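Local coordinates for protein cellobiose 2-epimerase (Ruminococcus albus, PDB 3VW5) that catalyses the reversible 2-epimerisation of cellobiose, an unmodified sugar, to 4-O-beta-D-glucopyranosyl-D-mannose, at residues A[120-125]-A[129-134]; A[56-61]-A[71-76]; A[211-216]-A[265-270]; A[215-220]-A[271-276]. The protein carries 2 engineered substitutions. All blocks are in the same frame, centred on the assembly; numbering follows the deposited sequence.

Contact 1 (A[120-125]-A[129-134]); sequences SSYYRA and KEALAL
K129 meets the ring of Y123 where two consecutive helices, 109-126 and 129-145, fold back on each other as an antiparallel helical hairpin of the (alpha/alpha)6 barrel. Its CG comes to 3.9 Å from Y123 CE1 on a slanting approach, and the rest of the lysine bends off beyond that point. Two residues on, A131 brings the backbones together, its CA 5.6 Å from the CA of Y123; with only a methyl at this place, the axes of the two segments can approach to 7.9 Å, inclined at 159°. A131 CB abuts the edge of the Y122 ring, 3.6 Å from CD2 and in the ring plane. Y77 of helix 67-84 stacks on Y122 and also touches A131, tying this hairpin to the preceding one. With CG anti to the backbone N (chi1 168°), the Y123 ring presents a face to L132. L132 CB makes a CH-pi contact 3.9 Å from the ring centroid, CD1 lies 3.8 Å from Y123 CD2, and CD2 lies 3.9 Å from Y123 CZ.

Contact 2 (A[56-61]-A[71-76]); sequences FYSNAY and DNAKHA
Y57, swung by a CG anti to its carbonyl carbon (chi1 -83°), lays one face of its ring over N72, whose CB sits 3.5 Å from the ring centroid and 5° off the normal, a CH-pi contact. It joins helices 47-64 and 67-84, an antiparallel helical hairpin of the (alpha/alpha)6 barrel. The asparagine amide tilts 52° from the ring plane and carries ND2 to 3.6 Å from Y57 CZ. F56 CD2 is centred over the opposite face. Both polar ends are held from outside: N19 accepts a hydrogen bond from the Y57 hydroxyl, and R22 donates one to N72 OD1. A leucine in place of Y57 would probably leave N72 CB without its flat support and N19 OD1 without its hydroxyl partner. At the backbone the helices close over A73, whose CA is 4.8 Å from that of Y57. Its methyl fits between two side chains of the first helix, 3.6 Å from Y57 CB and 3.7 Å from S58 OG, a hydroxyl hydrogen-bonded to the L54 carbonyl.

Contact 3 (A[211-216]-A[265-270]); sequences QMRDIV and KQFAEM
R213 touches F267 and M270 with its foot and Q266 with CD and NE, before its tip returns to its own helix. Its CB begins the contact, 4.0 Å from F267 CZ, with M270 SD on hand at 4.2 Å; the sulfur also lies close to R213 CA. Further along, CD passes Q266 OE1 at 3.0 Å. A bend at chi3 (66°) then swings the guanidinium round, and NE comes to 2.7 Å from the same OE1, although the angle is too poor for a hydrogen bond. The glutamine gets there on an extended chain that crosses the arginine at about a right angle, yet the two flat groups end almost parallel, their planes 12° apart. At the tip, NH1 turns back to its own helix and forms a salt bridge with D214 OD1 at 2.8 Å, in the guanidinium plane, through a weak hydrogen bond. The guanidinium charge is thus probably offset in part by D214, while R213 meets uncharged side chains on 265-270. The segment axes stay 11.8 Å apart at 49°, so side chains make most of the contact; both helices probably belong to the outer ring of the (alpha/alpha)6 barrel. Helix 241-258 packs against both, its M251 touching M212, F267 and M270, while M212 also packs on helix 179-196 and on L224 of strand 223-228.

Contact 4 (A[215-220]-A[271-276]); sequences IVYTPD and DLKISH
Y217 reaches across to I274 and K273 from the point where helix 199-216 gives way to extended chain. With Y217 the helical backbone ends (psi 134°), and its CA is still 9.0 Å from that of I274, so the ring has to span the gap. Its CG stands anti to the backbone N (chi1 175°), which aims the ring at helix 261-281. One side of the ring does the apolar work: CE1 lies 3.8 Å from I274 CG1 and CD1 lies 3.9 Å from I274 CD1, the two side chains lying alongside one another, pointing opposite ways. At the far end the hydroxyl oxygen comes to 3.8 Å from K273 CD, where the tyrosine meets the extended lysine nearly at right angles; the hydrogen-bond partner of that oxygen is N222 ND2, in a loop residue that K273 also touches. A valine in place of Y217 would probably be too short to bridge the distance, leaving I274 without its aromatic neighbour and N222 without the phenolic oxygen. T218 completes the short, loosely bonded strand that Y217 begins, at one edge of a small antiparallel sheet of this (alpha/alpha)6-barrel protein; its OG1 takes a hydrogen bond from K225 NZ of strand 223-228, whose L224 touches I274. The chain then runs on beside the tyrosine, P219 N lying 3.8 Å above one ring face, displaced toward the rim.

Overall arrangement
Three of the contacts pair helices; contact 4 sets the chain just past a helix end against a helix. Contacts 1 and 2, centres 12 Å apart, are successive hairpins joined directly: S121 OG and N59 ND2 lie 3.2 Å apart, probably hydrogen-bonded. Contacts 3 and 4, centres 7 Å apart, share I215 and V216, and both bring helix 199-216 or the residues just after it against helix 261-281; M212 O lies 2.9 Å from Y217 N, probably hydrogen-bonded, and M270 SD packs on Y217 CG. Contact 2 lies across the chain's centre from contacts 3 and 4, about 33 and 34 Å away between centres. All four centres stand 16 to 20 Å from the chain centre, consistent with the barrel wall.

Contact 1 (A[120-125]-A[129-134])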
loop_
_atom_site.group_PDB
_atom_site.type_symbol
_atom_site.label_atom_id
_atom_site.label_comp_id
_atom_site.label_asym_id
_atom_site.label_seq_id
_atom_site.Cartn_x
_atom_site.Cartn_y
_atom_site.Cartn_z
ATOM N N SER A 120 8.410 -9.517 6.084
ATOM C CA SER A 120 8.772 -10.506 5.079
ATOM C C SER A 120 9.853 -9.934 4.206
ATOM O O SER A 120 10.839 -10.589 3.902
ATOM C CB SER A 120 7.573 -10.903 4.223
ATOM O OG SER A 120 6.600 -11.587 4.988
ATOM N N SER A 121 9.662 -8.688 3.813
ATOM C CA SER A 121 10.590 -8.015 2.921
ATOM C C SER A 121 11.945 -7.804 3.580
ATOM O O SER A 121 12.977 -7.920 2.935
ATOM C CB SER A 121 10.001 -6.674 2.495
ATOM O OG SER A 121 9.142 -6.864 1.400
ATOM N N TYR A 122 11.933 -7.493 4.867
ATOM C CA TYR A 122 13.165 -7.229 5.586
ATOM C C TYR A 122 13.957 -8.512 5.694
ATOM O O TYR A 122 15.184 -8.501 5.563
ATOM C CB TYR A 122 12.889 -6.662 6.970
ATOM C CG TYR A 122 14.145 -6.445 7.773
ATOM C CD1 TYR A 122 15.082 -5.502 7.384
ATOM C CD2 TYR A 122 14.390 -7.184 8.930
ATOM C CE1 TYR A 122 16.223 -5.300 8.120
ATOM C CE2 TYR A 122 15.527 -6.993 9.672
ATOM C CZ TYR A 122 16.449 -6.051 9.262
ATOM O OH TYR A 122 17.599 -5.870 10.002
ATOM N N TYR A 123 13.252 -9.623 5.905
ATOM C CA TYR A 123 13.884 -10.939 5.857
ATOM C C TYR A 123 14.517 -11.204 4.484
ATOM O O TYR A 123 15.686 -11.573 4.405
ATOM C CB TYR A 123 12.894 -12.050 6.242
ATOM C CG TYR A 123 13.388 -13.454 5.944
ATOM C CD1 TYR A 123 14.466 -14.008 6.655
ATOM C CD2 TYR A 123 12.784 -14.222 4.953
ATOM C CE1 TYR A 123 14.920 -15.274 6.381
ATOM C CE2 TYR A 123 13.225 -15.482 4.670
ATOM C CZ TYR A 123 14.293 -16.010 5.386
ATOM O OH TYR A 123 14.724 -17.282 5.096
ATOM N N ARG A 124 13.762 -11.015 3.403
ATOM C CA ARG A 124 14.328 -11.205 2.067
ATOM C C ARG A 124 15.527 -10.294 1.872
ATOM O O ARG A 124 16.370 -10.519 1.014
ATOM C CB ARG A 124 13.295 -10.921 0.980
ATOM C CG ARG A 124 12.146 -11.900 0.961
ATOM C CD ARG A 124 11.205 -11.606 -0.194
ATOM N NE ARG A 124 11.887 -11.631 -1.483
ATOM C CZ ARG A 124 11.765 -10.697 -2.423
ATOM N NH1 ARG A 124 10.988 -9.626 -2.225
ATOM N NH2 ARG A 124 12.428 -10.835 -3.570
ATOM N N ALA A 125 15.589 -9.249 2.679
ATOM C CA ALA A 125 16.629 -8.257 2.522
ATOM C C ALA A 125 17.888 -8.606 3.311
ATOM O O ALA A 125 18.986 -8.416 2.804
ATOM C CB ALA A 125 16.112 -6.872 2.922
ATOM N N LYS A 129 16.539 -14.108 10.369
ATOM C CA LYS A 129 15.494 -15.123 10.480
ATOM C C LYS A 129 14.475 -14.819 11.583
ATOM O O LYS A 129 13.430 -15.458 11.666
ATOM C CB LYS A 129 16.114 -16.507 10.693
ATOM C CG LYS A 129 15.939 -17.451 9.506
ATOM C CD LYS A 129 17.184 -18.294 9.272
ATOM C CE LYS A 129 17.747 -18.857 10.589
ATOM N NZ LYS A 129 19.200 -19.265 10.464
ATOM N N GLU A 130 14.786 -13.855 12.429
ATOM C CA GLU A 130 13.892 -13.482 13.508
ATOM C C GLU A 130 12.775 -12.598 12.947
ATOM O O GLU A 130 11.650 -12.593 13.457
ATOM C CB GLU A 130 14.686 -12.761 14.595
ATOM C CG GLU A 130 13.864 -12.116 15.686
ATOM C CD GLU A 130 14.719 -11.271 16.631
ATOM O OE1 GLU A 130 15.516 -10.412 16.152
ATOM O OE2 GLU A 130 14.610 -11.467 17.864
ATOM N N ALA A 131 13.098 -11.863 11.882
ATOM C CA ALA A 131 12.109 -11.088 11.148
ATOM C C ALA A 131 11.060 -12.000 10.489
ATOM O O ALA A 131 9.865 -11.678 10.468
ATOM C CB ALA A 131 12.790 -10.196 10.102
ATOM N N LEU A 132 11.504 -13.135 9.952
ATOM C CA LEU A 132 10.593 -14.131 9.370
ATOM C C LEU A 132 9.703 -14.797 10.434
ATOM O O LEU A 132 8.503 -14.993 10.234
ATOM C CB LEU A 132 11.384 -15.195 8.608
ATOM C CG LEU A 132 10.518 -16.279 7.970
ATOM C CD1 LEU A 132 9.757 -15.725 6.785
ATOM C CD2 LEU A 132 11.362 -17.444 7.529
ATOM N N ALA A 133 10.302 -15.148 11.563
ATOM C CA ALA A 133 9.532 -15.619 12.698
ATOM C C ALA A 133 8.406 -14.608 13.091
ATOM O O ALA A 133 7.242 -14.977 13.238
ATOM C CB ALA A 133 10.455 -15.913 13.879
ATOM N N LEU A 134 8.758 -13.339 13.251
ATOM C CA LEU A 134 7.778 -12.329 13.575
ATOM C C LEU A 134 6.681 -12.283 12.511
ATOM O O LEU A 134 5.495 -12.126 12.808
ATOM C CB LEU A 134 8.466 -10.985 13.674
ATOM C CG LEU A 134 8.744 -10.487 15.094
ATOM C CD1 LEU A 134 8.829 -11.645 16.049
ATOM C CD2 LEU A 134 10.025 -9.646 15.107
#

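Contact 2 (A[56-61]-A[71-76])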
loop_
_atom_site.group_PDB
_atom_site.type_symbol
_atom_site.label_atom_id
_atom_site.label_comp_id
_atom_site.label_asym_id
_atom_site.label_seq_id
_atom_site.Cartn_x
_atom_site.Cartn_y
_atom_site.Cartn_z
ATOM N N PHE A 56 9.893 -0.098 2.575
ATOM C CA PHE A 56 10.519 0.742 1.574
ATOM C C PHE A 56 12.031 0.620 1.569
ATOM O O PHE A 56 12.645 0.452 0.509
ATOM C CB PHE A 56 10.157 2.198 1.814
ATOM C CG PHE A 56 11.012 3.155 1.053
ATOM C CD1 PHE A 56 10.828 3.324 -0.300
ATOM C CD2 PHE A 56 11.999 3.877 1.692
ATOM C CE1 PHE A 56 11.602 4.199 -1.004
ATOM C CE2 PHE A 56 12.773 4.773 0.992
ATOM C CZ PHE A 56 12.580 4.936 -0.360
ATOM N N TYR A 57 12.639 0.718 2.745
ATOM C CA TYR A 57 14.086 0.607 2.799
ATOM C C TYR A 57 14.526 -0.790 2.437
ATOM O O TYR A 57 15.461 -0.965 1.638
ATOM C CB TYR A 57 14.635 1.047 4.149
ATOM C CG TYR A 57 14.793 2.546 4.236
ATOM C CD1 TYR A 57 15.610 3.230 3.329
ATOM C CD2 TYR A 57 14.126 3.279 5.206
ATOM C CE1 TYR A 57 15.766 4.596 3.400
ATOM C CE2 TYR A 57 14.270 4.646 5.282
ATOM C CZ TYR A 57 15.090 5.303 4.378
ATOM O OH TYR A 57 15.233 6.669 4.454
ATOM N N SER A 58 13.847 -1.787 2.998
ATOM C CA SER A 58 14.185 -3.162 2.659
ATOM C C SER A 58 14.198 -3.348 1.131
ATOM O O SER A 58 15.121 -3.939 0.581
ATOM C CB SER A 58 13.260 -4.175 3.366
ATOM O OG SER A 58 13.205 -3.953 4.775
ATOM N N ASN A 59 13.207 -2.804 0.438
ATOM C CA ASN A 59 13.125 -2.985 -1.012
ATOM C C ASN A 59 14.047 -2.092 -1.829
ATOM O O ASN A 59 14.470 -2.459 -2.935
ATOM C CB ASN A 59 11.683 -2.844 -1.499
ATOM C CG ASN A 59 10.900 -4.115 -1.316
ATOM O OD1 ASN A 59 10.760 -4.910 -2.252
ATOM N ND2 ASN A 59 10.414 -4.338 -0.092
ATOM N N ALA A 60 14.335 -0.911 -1.292
ATOM C CA ALA A 60 15.255 0.011 -1.942
ATOM C C ALA A 60 16.650 -0.608 -1.891
ATOM O O ALA A 60 17.439 -0.519 -2.843
ATOM C CB ALA A 60 15.249 1.359 -1.241
ATOM N N TYR A 61 16.945 -1.248 -0.768
ATOM C CA TYR A 61 18.227 -1.904 -0.634
ATOM C C TYR A 61 18.352 -3.063 -1.635
ATOM O O TYR A 61 19.377 -3.211 -2.315
ATOM C CB TYR A 61 18.443 -2.364 0.802
ATOM C CG TYR A 61 19.648 -3.248 0.961
ATOM C CD1 TYR A 61 20.935 -2.724 0.870
ATOM C CD2 TYR A 61 19.503 -4.614 1.199
ATOM C CE1 TYR A 61 22.037 -3.532 1.013
ATOM C CE2 TYR A 61 20.598 -5.427 1.349
ATOM C CZ TYR A 61 21.868 -4.882 1.254
ATOM O OH TYR A 61 22.969 -5.698 1.392
ATOM N N ASP A 71 20.695 -0.253 6.604
ATOM C CA ASP A 71 20.833 0.240 7.971
ATOM C C ASP A 71 19.557 0.985 8.426
ATOM O O ASP A 71 19.105 0.832 9.568
ATOM C CB ASP A 71 22.093 1.112 8.123
ATOM C CG ASP A 71 22.416 1.431 9.584
ATOM O OD1 ASP A 71 22.095 0.605 10.476
ATOM O OD2 ASP A 71 22.996 2.511 9.857
ATOM N N ASN A 72 18.985 1.782 7.521
ATOM C CA ASN A 72 17.713 2.460 7.763
ATOM C C ASN A 72 16.536 1.490 7.897
ATOM O O ASN A 72 15.700 1.635 8.796
ATOM C CB ASN A 72 17.437 3.475 6.658
ATOM C CG ASN A 72 18.237 4.756 6.834
ATOM O OD1 ASN A 72 18.657 5.106 7.944
ATOM N ND2 ASN A 72 18.454 5.459 5.734
ATOM N N ALA A 73 16.479 0.504 7.003
ATOM C CA ALA A 73 15.545 -0.596 7.170
ATOM C C ALA A 73 15.681 -1.147 8.586
ATOM O O ALA A 73 14.703 -1.197 9.345
ATOM C CB ALA A 73 15.769 -1.683 6.136
ATOM N N LYS A 74 16.896 -1.531 8.962
ATOM C CA LYS A 74 17.091 -2.119 10.279
ATOM C C LYS A 74 16.651 -1.199 11.414
ATOM O O LYS A 74 16.140 -1.668 12.422
ATOM C CB LYS A 74 18.539 -2.591 10.486
ATOM C CG LYS A 74 18.804 -3.137 11.887
ATOM C CD LYS A 74 20.230 -3.625 12.047
ATOM C CE LYS A 74 20.660 -3.587 13.515
ATOM N NZ LYS A 74 22.086 -3.135 13.654
ATOM N N HIS A 75 16.831 0.106 11.242
ATOM C CA HIS A 75 16.436 1.081 12.267
ATOM C C HIS A 75 14.940 1.048 12.505
ATOM O O HIS A 75 14.491 1.069 13.649
ATOM C CB HIS A 75 16.862 2.507 11.876
ATOM C CG HIS A 75 16.559 3.541 12.921
ATOM N ND1 HIS A 75 17.242 3.617 14.115
ATOM C CD2 HIS A 75 15.636 4.532 12.952
ATOM C CE1 HIS A 75 16.756 4.613 14.836
ATOM N NE2 HIS A 75 15.786 5.188 14.152
ATOM N N ALA A 76 14.182 1.012 11.411
ATOM C CA ALA A 76 12.728 0.920 11.465
ATOM C C ALA A 76 12.261 -0.438 12.012
ATOM O O ALA A 76 11.380 -0.512 12.884
ATOM C CB ALA A 76 12.127 1.180 10.079
#

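Contact 3 (A[211-216]-A[265-270])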
loop_
_atom_site.group_PDB
_atom_site.type_symbol
_atom_site.label_atom_id
_atom_site.label_comp_id
_atom_site.label_asym_id
_atom_site.label_seq_id
_atom_site.Cartn_x
_atom_site.Cartn_y
_atom_site.Cartn_z
ATOM N N GLN A 211 -12.075 -14.416 -3.003
ATOM C CA GLN A 211 -13.007 -13.401 -2.533
ATOM C C GLN A 211 -12.995 -12.175 -3.450
ATOM O O GLN A 211 -14.051 -11.592 -3.753
ATOM C CB GLN A 211 -12.686 -12.993 -1.099
ATOM C CG GLN A 211 -13.000 -14.052 -0.080
ATOM C CD GLN A 211 -13.289 -13.468 1.287
ATOM O OE1 GLN A 211 -12.529 -12.634 1.796
ATOM N NE2 GLN A 211 -14.401 -13.901 1.893
ATOM N N MET A 212 -11.798 -11.787 -3.885
ATOM C CA MET A 212 -11.689 -10.704 -4.841
ATOM C C MET A 212 -12.447 -11.040 -6.118
ATOM O O MET A 212 -13.159 -10.187 -6.640
ATOM C CB MET A 212 -10.224 -10.356 -5.132
ATOM C CG MET A 212 -9.494 -9.731 -3.929
ATOM S SD MET A 212 -9.972 -8.066 -3.463
ATOM C CE MET A 212 -9.706 -7.230 -4.984
ATOM N N ARG A 213 -12.311 -12.274 -6.613
ATOM C CA ARG A 213 -12.966 -12.665 -7.865
ATOM C C ARG A 213 -14.480 -12.901 -7.697
ATOM O O ARG A 213 -15.284 -12.448 -8.510
ATOM C CB ARG A 213 -12.276 -13.882 -8.509
ATOM C CG ARG A 213 -13.249 -14.914 -9.080
ATOM C CD ARG A 213 -12.623 -15.983 -9.993
ATOM N NE ARG A 213 -11.682 -16.923 -9.362
ATOM C CZ ARG A 213 -11.973 -17.788 -8.385
ATOM N NH1 ARG A 213 -13.191 -17.849 -7.859
ATOM N NH2 ARG A 213 -11.024 -18.593 -7.915
ATOM N N ASP A 214 -14.868 -13.571 -6.617
ATOM C CA ASP A 214 -16.257 -13.988 -6.445
ATOM C C ASP A 214 -17.177 -12.962 -5.763
ATOM O O ASP A 214 -18.382 -12.921 -6.039
ATOM C CB ASP A 214 -16.311 -15.328 -5.715
ATOM C CG ASP A 214 -15.654 -16.448 -6.510
ATOM O OD1 ASP A 214 -15.585 -16.321 -7.758
ATOM O OD2 ASP A 214 -15.218 -17.451 -5.888
ATOM N N ILE A 215 -16.622 -12.128 -4.885
ATOM C CA ILE A 215 -17.443 -11.149 -4.183
ATOM C C ILE A 215 -17.200 -9.705 -4.615
ATOM O O ILE A 215 -18.138 -8.979 -4.932
ATOM C CB ILE A 215 -17.253 -11.226 -2.667
ATOM C CG1 ILE A 215 -17.435 -12.664 -2.173
ATOM C CG2 ILE A 215 -18.228 -10.301 -1.993
ATOM C CD1 ILE A 215 -17.399 -12.810 -0.663
ATOM N N VAL A 216 -15.947 -9.279 -4.622
ATOM C CA VAL A 216 -15.685 -7.858 -4.737
ATOM C C VAL A 216 -15.718 -7.349 -6.183
ATOM O O VAL A 216 -16.209 -6.252 -6.442
ATOM C CB VAL A 216 -14.447 -7.406 -3.872
ATOM C CG1 VAL A 216 -13.857 -8.581 -3.178
ATOM C CG2 VAL A 216 -13.395 -6.628 -4.672
ATOM N N LYS A 265 -3.856 -17.115 -15.644
ATOM C CA LYS A 265 -4.591 -16.826 -16.872
ATOM C C LYS A 265 -5.949 -16.232 -16.502
ATOM O O LYS A 265 -6.433 -15.286 -17.134
ATOM C CB LYS A 265 -4.756 -18.098 -17.725
ATOM C CG LYS A 265 -5.168 -17.841 -19.176
ATOM C CD LYS A 265 -6.323 -18.751 -19.624
ATOM C CE LYS A 265 -7.459 -17.944 -20.300
ATOM N NZ LYS A 265 -8.778 -18.674 -20.398
ATOM N N GLN A 266 -6.544 -16.797 -15.456
ATOM C CA GLN A 266 -7.850 -16.376 -14.986
ATOM C C GLN A 266 -7.773 -14.925 -14.522
ATOM O O GLN A 266 -8.541 -14.069 -14.962
ATOM C CB GLN A 266 -8.294 -17.280 -13.830
ATOM C CG GLN A 266 -9.796 -17.333 -13.616
ATOM C CD GLN A 266 -10.184 -18.021 -12.317
ATOM O OE1 GLN A 266 -11.313 -17.878 -11.842
ATOM N NE2 GLN A 266 -9.253 -18.772 -11.738
ATOM N N PHE A 267 -6.829 -14.660 -13.626
ATOM C CA PHE A 267 -6.674 -13.330 -13.067
ATOM C C PHE A 267 -6.157 -12.293 -14.065
ATOM O O PHE A 267 -6.594 -11.136 -14.044
ATOM C CB PHE A 267 -5.849 -13.381 -11.782
ATOM C CG PHE A 267 -6.686 -13.672 -10.568
ATOM C CD1 PHE A 267 -7.180 -12.636 -9.785
ATOM C CD2 PHE A 267 -7.037 -14.977 -10.248
ATOM C CE1 PHE A 267 -7.972 -12.899 -8.686
ATOM C CE2 PHE A 267 -7.831 -15.250 -9.156
ATOM C CZ PHE A 267 -8.299 -14.214 -8.371
ATOM N N ALA A 268 -5.265 -12.706 -14.958
ATOM C CA ALA A 268 -4.756 -11.800 -15.979
ATOM C C ALA A 268 -5.866 -11.271 -16.883
ATOM O O ALA A 268 -5.800 -10.132 -17.371
ATOM C CB ALA A 268 -3.667 -12.466 -16.799
ATOM N N GLU A 269 -6.895 -12.080 -17.106
ATOM C CA GLU A 269 -8.000 -11.621 -17.946
ATOM C C GLU A 269 -8.929 -10.695 -17.183
ATOM O O GLU A 269 -9.386 -9.695 -17.728
ATOM C CB GLU A 269 -8.765 -12.791 -18.567
ATOM C CG GLU A 269 -7.898 -13.587 -19.530
ATOM C CD GLU A 269 -8.695 -14.345 -20.582
ATOM O OE1 GLU A 269 -9.948 -14.208 -20.594
ATOM O OE2 GLU A 269 -8.062 -15.075 -21.396
ATOM N N MET A 270 -9.193 -11.017 -15.920
ATOM C CA MET A 270 -10.008 -10.155 -15.074
ATOM C C MET A 270 -9.309 -8.811 -14.858
ATOM O O MET A 270 -9.899 -7.748 -15.056
ATOM C CB MET A 270 -10.293 -10.825 -13.729
ATOM C CG MET A 270 -11.319 -10.086 -12.876
ATOM S SD MET A 270 -11.493 -10.771 -11.214
ATOM C CE MET A 270 -9.902 -10.367 -10.498
#

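Contact 4 (A[215-220]-A[271-276])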
loop_
_atom_site.group_PDB
_atom_site.type_symbol
_atom_site.label_atom_id
_atom_site.label_comp_id
_atom_site.label_asym_id
_atom_site.label_seq_id
_atom_site.Cartn_x
_atom_site.Cartn_y
_atom_site.Cartn_z
ATOM N N ILE A 215 -16.622 -12.128 -4.885
ATOM C CA ILE A 215 -17.443 -11.149 -4.183
ATOM C C ILE A 215 -17.200 -9.705 -4.615
ATOM O O ILE A 215 -18.138 -8.979 -4.932
ATOM C CB ILE A 215 -17.253 -11.226 -2.667
ATOM C CG1 ILE A 215 -17.435 -12.664 -2.173
ATOM C CG2 ILE A 215 -18.228 -10.301 -1.993
ATOM C CD1 ILE A 215 -17.399 -12.810 -0.663
ATOM N N VAL A 216 -15.947 -9.279 -4.622
ATOM C CA VAL A 216 -15.685 -7.858 -4.737
ATOM C C VAL A 216 -15.718 -7.349 -6.183
ATOM O O VAL A 216 -16.209 -6.252 -6.442
ATOM C CB VAL A 216 -14.447 -7.406 -3.872
ATOM C CG1 VAL A 216 -13.857 -8.581 -3.178
ATOM C CG2 VAL A 216 -13.395 -6.628 -4.672
ATOM N N TYR A 217 -15.224 -8.163 -7.114
ATOM C CA TYR A 217 -15.272 -7.839 -8.537
ATOM C C TYR A 217 -16.723 -7.779 -9.045
ATOM O O TYR A 217 -17.537 -8.635 -8.732
ATOM C CB TYR A 217 -14.449 -8.857 -9.334
ATOM C CG TYR A 217 -14.524 -8.684 -10.836
ATOM C CD1 TYR A 217 -14.069 -7.525 -11.447
ATOM C CD2 TYR A 217 -15.054 -9.680 -11.644
ATOM C CE1 TYR A 217 -14.144 -7.363 -12.824
ATOM C CE2 TYR A 217 -15.132 -9.526 -13.015
ATOM C CZ TYR A 217 -14.671 -8.364 -13.596
ATOM O OH TYR A 217 -14.747 -8.194 -14.956
ATOM N N THR A 218 -17.043 -6.748 -9.813
ATOM C CA THR A 218 -18.368 -6.621 -10.403
ATOM C C THR A 218 -18.253 -6.863 -11.908
ATOM O O THR A 218 -17.813 -5.988 -12.659
ATOM C CB THR A 218 -18.967 -5.241 -10.112
ATOM O OG1 THR A 218 -18.767 -4.930 -8.725
ATOM C CG2 THR A 218 -20.440 -5.221 -10.412
ATOM N N PRO A 219 -18.628 -8.071 -12.353
ATOM C CA PRO A 219 -18.382 -8.469 -13.745
ATOM C C PRO A 219 -19.033 -7.590 -14.824
ATOM O O PRO A 219 -18.395 -7.391 -15.865
ATOM C CB PRO A 219 -18.900 -9.909 -13.803
ATOM C CG PRO A 219 -19.751 -10.073 -12.597
ATOM C CD PRO A 219 -19.193 -9.170 -11.554
ATOM N N ASP A 220 -20.239 -7.064 -14.605
ATOM C CA ASP A 220 -20.910 -6.337 -15.684
ATOM C C ASP A 220 -20.447 -4.897 -15.745
ATOM O O ASP A 220 -20.924 -4.115 -16.552
ATOM C CB ASP A 220 -22.426 -6.378 -15.529
ATOM C CG ASP A 220 -22.886 -5.653 -14.291
ATOM O OD1 ASP A 220 -22.285 -5.927 -13.219
ATOM O OD2 ASP A 220 -23.819 -4.803 -14.380
ATOM N N ASP A 271 -8.040 -8.871 -14.469
ATOM C CA ASP A 271 -7.259 -7.667 -14.208
ATOM C C ASP A 271 -7.165 -6.719 -15.413
ATOM O O ASP A 271 -7.294 -5.486 -15.263
ATOM C CB ASP A 271 -5.873 -8.057 -13.699
ATOM C CG ASP A 271 -5.934 -8.720 -12.341
ATOM O OD1 ASP A 271 -6.890 -8.417 -11.593
ATOM O OD2 ASP A 271 -5.041 -9.538 -12.024
ATOM N N LEU A 272 -6.944 -7.297 -16.596
ATOM C CA LEU A 272 -6.969 -6.525 -17.833
ATOM C C LEU A 272 -8.318 -5.818 -18.003
ATOM O O LEU A 272 -8.373 -4.647 -18.392
ATOM C CB LEU A 272 -6.677 -7.415 -19.042
ATOM C CG LEU A 272 -5.218 -7.455 -19.512
ATOM C CD1 LEU A 272 -5.048 -8.412 -20.669
ATOM C CD2 LEU A 272 -4.729 -6.077 -19.905
ATOM N N LYS A 273 -9.411 -6.519 -17.710
ATOM C CA LYS A 273 -10.721 -5.919 -17.894
ATOM C C LYS A 273 -10.862 -4.706 -16.997
ATOM O O LYS A 273 -11.422 -3.692 -17.400
ATOM C CB LYS A 273 -11.844 -6.919 -17.611
ATOM C CG LYS A 273 -12.178 -7.814 -18.783
ATOM C CD LYS A 273 -13.222 -8.826 -18.404
ATOM C CE LYS A 273 -13.147 -10.038 -19.315
ATOM N NZ LYS A 273 -13.933 -11.177 -18.746
ATOM N N ILE A 274 -10.350 -4.827 -15.779
ATOM C CA ILE A 274 -10.368 -3.732 -14.821
ATOM C C ILE A 274 -9.438 -2.622 -15.307
ATOM O O ILE A 274 -9.777 -1.450 -15.234
ATOM C CB ILE A 274 -9.959 -4.218 -13.412
ATOM C CG1 ILE A 274 -10.906 -5.339 -12.955
ATOM C CG2 ILE A 274 -9.911 -3.044 -12.415
ATOM C CD1 ILE A 274 -10.479 -6.026 -11.691
ATOM N N SER A 275 -8.270 -3.007 -15.813
ATOM C CA SER A 275 -7.336 -2.050 -16.385
ATOM C C SER A 275 -7.952 -1.232 -17.509
ATOM O O SER A 275 -7.802 -0.007 -17.544
ATOM C CB SER A 275 -6.108 -2.763 -16.916
ATOM O OG SER A 275 -5.185 -2.974 -15.875
ATOM N N HIS A 276 -8.616 -1.897 -18.447
ATOM C CA HIS A 276 -9.179 -1.167 -19.571
ATOM C C HIS A 276 -10.232 -0.217 -19.071
ATOM O O HIS A 276 -10.288 0.930 -19.509
ATOM C CB HIS A 276 -9.762 -2.093 -20.653
ATOM C CG HIS A 276 -8.731 -2.621 -21.602
ATOM N ND1 HIS A 276 -8.145 -1.826 -22.575
ATOM C CD2 HIS A 276 -8.153 -3.851 -21.704
ATOM C CE1 HIS A 276 -7.254 -2.561 -23.249
ATOM N NE2 HIS A 276 -7.246 -3.791 -22.745
#